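Local coordinates for aerobactin synthase IucA (Klebsiella pneumoniae subsp. pneumoniae, PDB 5JM8), which catalyses, as an ATP-dependent siderophore synthetase of the NIS (NRPS-independent) family, a step in the assembly of the virulence-associated siderophore aerobactin, at residues R318-W330 and L439-S451. Numbering follows the deposited sequence.
Sequences RFPTFRVMQEDGW and LPVGLIYRDCQGS. With ATP (adenosine-5'-triphosphate), chain I.
Phe322, Arg323 and Val324 pair in parallel with Leu443, Ile444 and Tyr445, joining an outermost strand of a four-stranded mixed sheet to the strand whose C-terminal end leads into the ATP phosphate site. Arg323 uses both of its backbone polar atoms towards the partner strand: its N donates to Leu443 O (2.8 Å) and its O accepts from Tyr445 N (2.8 Å). The bond from Met325 N to Tyr445 O is almost straight, 179° at the hydrogen, whereas Leu443 N meets Thr321 O from above the carbonyl plane. On one face, Leu443 CD2 reaches Phe322 CD1 (3.5 Å), and Tyr445 CB lies at the edge of the same phenyl ring; with both CG atoms anti to the backbone N (chi1 167° and 176°), Phe322 and Tyr445 run side by side. Ile444 CG2 emerges on the other face against Met325 CG (3.7 Å). Past the strand ends the contact enters the nucleotide site of this IucA/IucC-family enzyme, where Asp447 belongs to the magnesium site with Gln429 and Asn430. Cys448 N, next in sequence, donates to Glu327 OE2 (2.9 Å), coming from above the carboxylate plane; OE2 also forms a salt bridge with Arg349, which is itself hydrogen-bonded to ATP. Asp447 OD1 accepts from Gln449 N in an Asx turn and forms a salt bridge with Lys278. Cys448 SG rests near Met325 O (3.4 Å).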
loop_
_atom_site.group_PDB
_atom_site.type_symbol
_atom_site.label_atom_id
_atom_site.label_comp_id
_atom_site.label_asym_id
_atom_site.label_seq_id
_atom_site.Cartn_x
_atom_site.Cartn_y
_atom_site.Cartn_z
ATOM N N ARG A 318 1.137 -7.685 -32.663
ATOM C CA ARG A 318 2.077 -6.789 -33.328
ATOM C C ARG A 318 2.320 -5.535 -32.497
ATOM O O ARG A 318 3.396 -4.936 -32.556
ATOM C CB ARG A 318 1.546 -6.419 -34.711
ATOM C CG ARG A 318 2.448 -5.510 -35.521
ATOM C CD ARG A 318 1.826 -5.231 -36.877
ATOM N NE ARG A 318 2.598 -4.282 -37.677
ATOM C CZ ARG A 318 2.262 -3.899 -38.904
ATOM N NH1 ARG A 318 1.165 -4.382 -39.478
ATOM N NH2 ARG A 318 3.019 -3.031 -39.562
ATOM N N PHE A 319 1.302 -5.144 -31.734
ATOM C CA PHE A 319 1.392 -4.009 -30.823
ATOM C C PHE A 319 0.940 -4.430 -29.425
ATOM O O PHE A 319 -0.198 -4.176 -29.035
ATOM C CB PHE A 319 0.537 -2.843 -31.321
ATOM C CG PHE A 319 0.906 -2.364 -32.694
ATOM C CD1 PHE A 319 1.945 -1.468 -32.873
ATOM C CD2 PHE A 319 0.209 -2.804 -33.807
ATOM C CE1 PHE A 319 2.286 -1.024 -34.137
ATOM C CE2 PHE A 319 0.543 -2.363 -35.071
ATOM C CZ PHE A 319 1.584 -1.471 -35.236
ATOM N N PRO A 320 1.831 -5.088 -28.668
ATOM C CA PRO A 320 1.463 -5.597 -27.343
ATOM C C PRO A 320 1.163 -4.502 -26.316
ATOM O O PRO A 320 0.432 -4.751 -25.355
ATOM C CB PRO A 320 2.697 -6.400 -26.925
ATOM C CG PRO A 320 3.824 -5.783 -27.679
ATOM C CD PRO A 320 3.237 -5.383 -28.999
ATOM N N THR A 321 1.721 -3.313 -26.515
ATOM C CA THR A 321 1.535 -2.213 -25.575
ATOM C C THR A 321 0.280 -1.401 -25.885
ATOM O O THR A 321 -0.077 -0.489 -25.135
ATOM C CB THR A 321 2.736 -1.265 -25.580
ATOM O OG1 THR A 321 2.908 -0.718 -26.892
ATOM C CG2 THR A 321 3.999 -2.002 -25.168
ATOM N N PHE A 322 -0.382 -1.736 -26.990
ATOM C CA PHE A 322 -1.620 -1.073 -27.383
ATOM C C PHE A 322 -2.835 -1.864 -26.907
ATOM O O PHE A 322 -2.957 -3.054 -27.197
ATOM C CB PHE A 322 -1.670 -0.893 -28.902
ATOM C CG PHE A 322 -3.027 -0.506 -29.423
ATOM C CD1 PHE A 322 -3.645 0.653 -28.989
ATOM C CD2 PHE A 322 -3.681 -1.301 -30.351
ATOM C CE1 PHE A 322 -4.892 1.013 -29.465
ATOM C CE2 PHE A 322 -4.928 -0.945 -30.831
ATOM C CZ PHE A 322 -5.533 0.215 -30.389
ATOM N N ARG A 323 -3.722 -1.200 -26.167
ATOM C CA ARG A 323 -4.980 -1.811 -25.740
ATOM C C ARG A 323 -6.173 -0.966 -26.162
ATOM O O ARG A 323 -6.068 0.250 -26.308
ATOM C CB ARG A 323 -5.021 -1.997 -24.217
ATOM C CG ARG A 323 -3.930 -2.882 -23.632
ATOM C CD ARG A 323 -3.938 -4.296 -24.198
ATOM N NE ARG A 323 -5.158 -5.044 -23.893
ATOM C CZ ARG A 323 -5.374 -5.706 -22.758
ATOM N NH1 ARG A 323 -4.465 -5.704 -21.795
ATOM N NH2 ARG A 323 -6.508 -6.366 -22.578
ATOM N N VAL A 324 -7.304 -1.632 -26.364
ATOM C CA VAL A 324 -8.593 -0.963 -26.466
ATOM C C VAL A 324 -9.437 -1.402 -25.272
ATOM O O VAL A 324 -9.526 -2.595 -24.979
ATOM C CB VAL A 324 -9.316 -1.297 -27.793
ATOM C CG1 VAL A 324 -10.713 -0.692 -27.817
ATOM C CG2 VAL A 324 -8.510 -0.795 -28.977
ATOM N N MET A 325 -10.030 -0.438 -24.571
ATOM C CA MET A 325 -10.969 -0.744 -23.495
ATOM C C MET A 325 -12.315 -1.143 -24.089
ATOM O O MET A 325 -13.111 -0.288 -24.479
ATOM C CB MET A 325 -11.140 0.450 -22.555
ATOM C CG MET A 325 -10.006 0.628 -21.563
ATOM S SD MET A 325 -10.173 2.142 -20.600
ATOM C CE MET A 325 -8.932 1.884 -19.333
ATOM N N GLN A 326 -12.556 -2.448 -24.157
ATOM C CA GLN A 326 -13.740 -2.980 -24.819
ATOM C C GLN A 326 -15.007 -2.722 -24.021
ATOM O O GLN A 326 -15.071 -2.999 -22.822
ATOM C CB GLN A 326 -13.589 -4.483 -25.056
ATOM C CG GLN A 326 -12.441 -4.864 -25.975
ATOM C CD GLN A 326 -12.619 -4.339 -27.386
ATOM O OE1 GLN A 326 -13.721 -3.973 -27.793
ATOM N NE2 GLN A 326 -11.528 -4.297 -28.140
ATOM N N GLU A 327 -16.013 -2.191 -24.708
ATOM C CA GLU A 327 -17.337 -2.016 -24.135
ATOM C C GLU A 327 -18.201 -3.214 -24.523
ATOM O O GLU A 327 -19.078 -3.112 -25.382
ATOM C CB GLU A 327 -17.956 -0.704 -24.616
ATOM C CG GLU A 327 -17.109 0.516 -24.286
ATOM C CD GLU A 327 -17.578 1.772 -24.993
ATOM O OE1 GLU A 327 -18.723 1.787 -25.493
ATOM O OE2 GLU A 327 -16.791 2.743 -25.061
ATOM N N ASP A 328 -17.941 -4.348 -23.875
ATOM C CA ASP A 328 -18.509 -5.630 -24.284
ATOM C C ASP A 328 -19.791 -5.975 -23.531
ATOM O O ASP A 328 -20.150 -7.147 -23.407
ATOM C CB ASP A 328 -17.478 -6.749 -24.085
ATOM C CG ASP A 328 -16.955 -6.822 -22.660
ATOM O OD1 ASP A 328 -17.570 -6.215 -21.759
ATOM O OD2 ASP A 328 -15.926 -7.495 -22.437
ATOM N N GLY A 329 -20.477 -4.956 -23.025
ATOM C CA GLY A 329 -21.722 -5.165 -22.312
ATOM C C GLY A 329 -22.515 -3.887 -22.146
ATOM O O GLY A 329 -21.945 -2.805 -22.003
ATOM N N TRP A 330 -23.836 -4.013 -22.172
ATOM C CA TRP A 330 -24.718 -2.871 -21.972
ATOM C C TRP A 330 -26.077 -3.336 -21.485
ATOM O O TRP A 330 -26.451 -4.495 -21.662
ATOM C CB TRP A 330 -24.879 -2.066 -23.262
ATOM C CG TRP A 330 -25.580 -2.809 -24.363
ATOM C CD1 TRP A 330 -25.000 -3.537 -25.360
ATOM C CD2 TRP A 330 -26.995 -2.889 -24.582
ATOM N NE1 TRP A 330 -25.963 -4.068 -26.183
ATOM C CE2 TRP A 330 -27.196 -3.685 -25.728
ATOM C CE3 TRP A 330 -28.111 -2.366 -23.921
ATOM C CZ2 TRP A 330 -28.466 -3.971 -26.226
ATOM C CZ3 TRP A 330 -29.371 -2.651 -24.418
ATOM C CH2 TRP A 330 -29.538 -3.445 -25.559
ATOM N N LEU A 439 7.664 8.518 -19.238
ATOM C CA LEU A 439 7.888 8.252 -20.659
ATOM C C LEU A 439 6.767 7.372 -21.204
ATOM O O LEU A 439 6.417 6.375 -20.580
ATOM C CB LEU A 439 9.242 7.568 -20.879
ATOM C CG LEU A 439 9.624 7.288 -22.336
ATOM C CD1 LEU A 439 10.050 8.569 -23.036
ATOM C CD2 LEU A 439 10.720 6.236 -22.417
ATOM N N PRO A 440 6.199 7.729 -22.371
ATOM C CA PRO A 440 5.169 6.848 -22.935
ATOM C C PRO A 440 5.714 5.461 -23.274
ATOM O O PRO A 440 6.683 5.351 -24.027
ATOM C CB PRO A 440 4.727 7.583 -24.208
ATOM C CG PRO A 440 5.146 8.995 -24.011
ATOM C CD PRO A 440 6.393 8.938 -23.190
ATOM N N VAL A 441 5.097 4.421 -22.719
ATOM C CA VAL A 441 5.509 3.046 -22.986
ATOM C C VAL A 441 4.351 2.216 -23.531
ATOM O O VAL A 441 4.492 1.013 -23.757
ATOM C CB VAL A 441 6.065 2.365 -21.714
ATOM C CG1 VAL A 441 7.319 3.074 -21.241
ATOM C CG2 VAL A 441 5.019 2.349 -20.611
ATOM N N GLY A 442 3.206 2.856 -23.743
ATOM C CA GLY A 442 2.048 2.166 -24.277
ATOM C C GLY A 442 0.841 3.062 -24.464
ATOM O O GLY A 442 0.854 4.228 -24.069
ATOM N N LEU A 443 -0.204 2.502 -25.071
ATOM C CA LEU A 443 -1.435 3.232 -25.355
ATOM C C LEU A 443 -2.657 2.432 -24.926
ATOM O O LEU A 443 -2.708 1.214 -25.099
ATOM C CB LEU A 443 -1.532 3.563 -26.850
ATOM C CG LEU A 443 -2.888 4.070 -27.363
ATOM C CD1 LEU A 443 -3.207 5.444 -26.790
ATOM C CD2 LEU A 443 -2.935 4.102 -28.885
ATOM N N ILE A 444 -3.639 3.129 -24.363
ATOM C CA ILE A 444 -4.950 2.544 -24.122
ATOM C C ILE A 444 -6.026 3.461 -24.709
ATOM O O ILE A 444 -6.188 4.603 -24.276
ATOM C CB ILE A 444 -5.211 2.309 -22.621
ATOM C CG1 ILE A 444 -4.109 1.427 -22.022
ATOM C CG2 ILE A 444 -6.577 1.659 -22.421
ATOM C CD1 ILE A 444 -4.213 1.236 -20.521
ATOM N N TYR A 445 -6.745 2.951 -25.706
ATOM C CA TYR A 445 -7.805 3.708 -26.359
ATOM C C TYR A 445 -9.137 3.492 -25.660
ATOM O O TYR A 445 -9.452 2.385 -25.226
ATOM C CB TYR A 445 -7.928 3.322 -27.834
ATOM C CG TYR A 445 -9.085 4.008 -28.528
ATOM C CD1 TYR A 445 -8.929 5.261 -29.103
ATOM C CD2 TYR A 445 -10.335 3.406 -28.594
ATOM C CE1 TYR A 445 -9.985 5.894 -29.730
ATOM C CE2 TYR A 445 -11.395 4.031 -29.218
ATOM C CZ TYR A 445 -11.215 5.274 -29.783
ATOM O OH TYR A 445 -12.272 5.894 -30.404
ATOM N N ARG A 446 -9.916 4.566 -25.582
ATOM C CA ARG A 446 -11.204 4.569 -24.906
ATOM C C ARG A 446 -12.271 5.183 -25.809
ATOM O O ARG A 446 -11.948 5.973 -26.693
ATOM C CB ARG A 446 -11.093 5.341 -23.592
ATOM C CG ARG A 446 -12.413 5.760 -22.991
ATOM C CD ARG A 446 -12.193 6.485 -21.691
ATOM N NE ARG A 446 -11.544 7.779 -21.880
ATOM C CZ ARG A 446 -10.924 8.443 -20.911
ATOM N NH1 ARG A 446 -10.860 7.926 -19.691
ATOM N NH2 ARG A 446 -10.360 9.616 -21.155
ATOM N N ASP A 447 -13.528 4.806 -25.573
ATOM C CA ASP A 447 -14.689 5.301 -26.320
ATOM C C ASP A 447 -14.828 4.574 -27.655
ATOM O O ASP A 447 -14.305 5.013 -28.679
ATOM C CB ASP A 447 -14.608 6.814 -26.549
ATOM C CG ASP A 447 -15.940 7.416 -26.973
ATOM O OD1 ASP A 447 -16.885 6.649 -27.254
ATOM O OD2 ASP A 447 -16.037 8.659 -27.034
ATOM N N CYS A 448 -15.561 3.467 -27.630
ATOM C CA CYS A 448 -15.762 2.641 -28.812
ATOM C C CYS A 448 -16.856 3.204 -29.714
ATOM O O CYS A 448 -17.091 2.701 -30.812
ATOM C CB CYS A 448 -16.103 1.215 -28.390
ATOM S SG CYS A 448 -14.899 0.518 -27.240
ATOM N N GLN A 449 -17.524 4.251 -29.242
ATOM C CA GLN A 449 -18.510 4.958 -30.050
ATOM C C GLN A 449 -17.835 5.614 -31.253
ATOM O O GLN A 449 -18.490 5.943 -32.243
ATOM C CB GLN A 449 -19.235 6.008 -29.205
ATOM C CG GLN A 449 -20.396 6.700 -29.905
ATOM C CD GLN A 449 -21.130 7.666 -28.992
ATOM O OE1 GLN A 449 -20.862 7.731 -27.792
ATOM N NE2 GLN A 449 -22.061 8.421 -29.560
ATOM N N GLY A 450 -16.519 5.795 -31.156
ATOM C CA GLY A 450 -15.734 6.398 -32.218
ATOM C C GLY A 450 -14.995 5.366 -33.052
ATOM O O GLY A 450 -13.971 5.672 -33.669
ATOM N N SER A 451 -15.509 4.139 -33.060
ATOM C CA SER A 451 -14.952 3.080 -33.891
ATOM C C SER A 451 -15.683 3.024 -35.226
ATOM O O SER A 451 -16.909 3.137 -35.277
ATOM C CB SER A 451 -15.042 1.725 -33.187
ATOM O OG SER A 451 -16.389 1.354 -32.957
HETATM P PG ATP I . -16.174 8.529 -22.994
HETATM O O1G ATP I . -16.470 8.287 -21.536
HETATM O O2G ATP I . -14.702 8.678 -23.295
HETATM O O3G ATP I . -16.881 7.579 -23.929
HETATM P PB ATP I . -17.668 10.493 -24.534
HETATM O O1B ATP I . -18.637 11.530 -24.026
HETATM O O2B ATP I . -18.189 9.300 -25.304
HETATM O O3B ATP I . -16.754 10.014 -23.285
HETATM P PA ATP I . -16.835 12.279 -26.613
HETATM O O1A ATP I . -18.205 11.991 -27.174
HETATM O O2A ATP I . -15.633 12.257 -27.524
HETATM O O3A ATP I . -16.542 11.238 -25.419
HETATM O "O5'" ATP I . -16.830 13.695 -25.853
HETATM C "C5'" ATP I . -15.617 14.114 -25.238
HETATM C "C4'" ATP I . -15.872 14.969 -24.006
HETATM O "O4'" ATP I . -14.608 15.395 -23.491
HETATM C "C3'" ATP I . -16.690 16.218 -24.297
HETATM O "O3'" ATP I . -17.770 16.316 -23.359
HETATM C "C2'" ATP I . -15.728 17.383 -24.151
HETATM O "O2'" ATP I . -16.317 18.475 -23.448
HETATM C "C1'" ATP I . -14.557 16.817 -23.365
HETATM N N9 ATP I . -13.259 17.307 -23.881
HETATM C C8 ATP I . -12.370 17.996 -23.147
HETATM N N7 ATP I . -11.277 18.310 -23.887
HETATM C C5 ATP I . -11.468 17.809 -25.120
HETATM C C6 ATP I . -10.699 17.782 -26.381
HETATM N N6 ATP I . -9.485 18.379 -26.435
HETATM N N1 ATP I . -11.252 17.155 -27.444
HETATM C C2 ATP I . -12.461 16.565 -27.376
HETATM N N3 ATP I . -13.209 16.554 -26.258
HETATM C C4 ATP I . -12.778 17.148 -25.116
#